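Local coordinates for adenosine monophosphate-protein transferase (Pyrococcus horikoshii, PDB 2D16) that is of uncertain function but belongs to the adenosine-specific kinase family and may transfer adenosine monophosphate to proteins, at residues I9-G14 / V84-N89. Sequence-based numbering, arbitrary orientation.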
loop_
_atom_site.group_PDB
_atom_site.type_symbol
_atom_site.label_atom_id
_atom_site.label_comp_id
_atom_site.label_asym_id
_atom_site.label_seq_id
_atom_site.Cartn_x
_atom_site.Cartn_y
_atom_site.Cartn_z
ATOM N N ILE A 9 -22.434 40.494 -34.869
ATOM C CA ILE A 9 -22.636 39.963 -33.530
ATOM C C ILE A 9 -21.925 40.878 -32.540
ATOM O O ILE A 9 -20.742 41.179 -32.704
ATOM C CB ILE A 9 -22.054 38.537 -33.389
ATOM C CG1 ILE A 9 -22.867 37.553 -34.236
ATOM C CG2 ILE A 9 -22.046 38.122 -31.917
ATOM C CD1 ILE A 9 -24.323 37.435 -33.812
ATOM N N GLU A 10 -22.660 41.332 -31.529
ATOM C CA GLU A 10 -22.094 42.202 -30.504
ATOM C C GLU A 10 -21.600 41.331 -29.356
ATOM O O GLU A 10 -22.386 40.631 -28.716
ATOM C CB GLU A 10 -23.148 43.181 -29.976
ATOM C CG GLU A 10 -22.564 44.270 -29.075
ATOM C CD GLU A 10 -23.621 45.089 -28.358
ATOM O OE1 GLU A 10 -24.688 45.353 -28.954
ATOM O OE2 GLU A 10 -23.377 45.481 -27.197
ATOM N N LYS A 11 -20.298 41.367 -29.101
ATOM C CA LYS A 11 -19.718 40.575 -28.029
ATOM C C LYS A 11 -18.369 41.140 -27.617
ATOM O O LYS A 11 -17.638 41.687 -28.439
ATOM C CB LYS A 11 -19.544 39.119 -28.476
ATOM C CG LYS A 11 -18.677 38.948 -29.719
ATOM C CD LYS A 11 -18.504 37.479 -30.071
ATOM C CE LYS A 11 -17.833 37.294 -31.428
ATOM N NZ LYS A 11 -16.477 37.910 -31.499
ATOM N N PRO A 12 -18.028 41.029 -26.328
ATOM C CA PRO A 12 -16.737 41.552 -25.881
ATOM C C PRO A 12 -15.582 40.669 -26.353
ATOM O O PRO A 12 -15.779 39.504 -26.716
ATOM C CB PRO A 12 -16.886 41.584 -24.362
ATOM C CG PRO A 12 -18.327 41.421 -24.041
ATOM C CD PRO A 12 -18.845 40.587 -25.185
ATOM N N GLU A 13 -14.381 41.236 -26.361
ATOM C CA GLU A 13 -13.188 40.518 -26.781
ATOM C C GLU A 13 -13.004 39.273 -25.918
ATOM O O GLU A 13 -13.226 39.307 -24.706
ATOM C CB GLU A 13 -11.969 41.435 -26.652
ATOM C CG GLU A 13 -10.688 40.886 -27.257
ATOM C CD GLU A 13 -9.525 41.855 -27.126
ATOM O OE1 GLU A 13 -9.667 43.018 -27.565
ATOM O OE2 GLU A 13 -8.469 41.454 -26.589
ATOM N N GLY A 14 -12.615 38.170 -26.549
ATOM C CA GLY A 14 -12.400 36.937 -25.814
ATOM C C GLY A 14 -13.625 36.056 -25.644
ATOM O O GLY A 14 -13.502 34.877 -25.314
ATOM N N VAL A 84 -28.653 31.494 -29.835
ATOM C CA VAL A 84 -27.365 32.163 -29.748
ATOM C C VAL A 84 -26.730 31.920 -28.388
ATOM O O VAL A 84 -27.368 32.107 -27.351
ATOM C CB VAL A 84 -27.506 33.696 -29.933
ATOM C CG1 VAL A 84 -26.142 34.366 -29.761
ATOM C CG2 VAL A 84 -28.092 34.013 -31.302
ATOM N N ILE A 85 -25.467 31.509 -28.401
ATOM C CA ILE A 85 -24.733 31.261 -27.173
ATOM C C ILE A 85 -23.498 32.151 -27.128
ATOM O O ILE A 85 -22.772 32.257 -28.110
ATOM C CB ILE A 85 -24.239 29.798 -27.077
ATOM C CG1 ILE A 85 -25.425 28.834 -27.135
ATOM C CG2 ILE A 85 -23.448 29.603 -25.785
ATOM C CD1 ILE A 85 -25.011 27.385 -27.311
ATOM N N LEU A 86 -23.287 32.806 -25.992
ATOM C CA LEU A 86 -22.106 33.638 -25.790
ATOM C C LEU A 86 -21.501 33.084 -24.511
ATOM O O LEU A 86 -22.166 33.032 -23.479
ATOM C CB LEU A 86 -22.482 35.116 -25.621
ATOM C CG LEU A 86 -22.976 35.833 -26.883
ATOM C CD1 LEU A 86 -23.364 37.263 -26.544
ATOM C CD2 LEU A 86 -21.883 35.818 -27.945
ATOM N N MET A 87 -20.247 32.654 -24.579
ATOM C CA MET A 87 -19.611 32.056 -23.415
ATOM C C MET A 87 -18.150 32.439 -23.224
ATOM O O MET A 87 -17.494 32.962 -24.127
ATOM C CB MET A 87 -19.688 30.531 -23.523
ATOM C CG MET A 87 -18.837 29.985 -24.674
ATOM S SD MET A 87 -18.897 28.187 -24.867
ATOM C CE MET A 87 -17.426 27.903 -25.855
ATOM N N LYS A 88 -17.660 32.159 -22.022
ATOM C CA LYS A 88 -16.272 32.390 -21.657
ATOM C C LYS A 88 -15.883 31.269 -20.694
ATOM O O LYS A 88 -16.752 30.558 -20.179
ATOM C CB LYS A 88 -16.095 33.767 -21.006
ATOM C CG LYS A 88 -16.905 33.995 -19.745
ATOM C CD LYS A 88 -16.644 35.401 -19.204
ATOM C CE LYS A 88 -17.394 35.655 -17.904
ATOM N NZ LYS A 88 -17.101 37.017 -17.361
ATOM N N ASN A 89 -14.583 31.104 -20.463
ATOM C CA ASN A 89 -14.067 30.057 -19.585
ATOM C C ASN A 89 -14.298 28.676 -20.200
ATOM O O ASN A 89 -14.339 27.662 -19.501
ATOM C CB ASN A 89 -14.719 30.131 -18.199
ATOM C CG ASN A 89 -14.464 31.456 -17.505
ATOM O OD1 ASN A 89 -13.467 32.125 -17.772
ATOM N ND2 ASN A 89 -15.357 31.833 -16.600
#
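Lys11 NZ is gripped by two backbone carbonyls, Asn114 O and, more weakly, Glu113 O, while the base of the same side chain rests on Leu86. CB of Lys11 lies 4.1 Å from CD2 of Leu86. Beyond CB the lysine turns away from the strand. Its CG sits between the backbone N and the carbonyl carbon (chi1 58°), and a bend at chi4 completes the path to the two carbonyls. Leu86 carries its CG beside the backbone N (chi1 -71°) and holds its methyl fork up to the chain 9-14. The second methyl of Leu86, CD1, lies 4.1 Å from Glu10 O. This is a van der Waals approach to a carbonyl. No hydrogen bond joins the two segments, and the CA atoms of Lys11 and Leu86 are 7.7 Å apart.

Segment 9-14 lies in the loop that leads from strand 3-8 of the three-stranded sheet to strand 16-22 of the five-stranded antiparallel sheet. It passes over one face of strand 82-88, the middle strand of the larger sheet. On this face Leu86 also touches Val17 of strand 16-22 and Leu69 of helix 64-77. Met87 points to the other face, where it meets helix 92-100. The loop is tied to helix 64-77 as well: Glu10 OE1 forms a salt bridge with Lys72, and Glu10 N donates a hydrogen bond to Asn73 OD1.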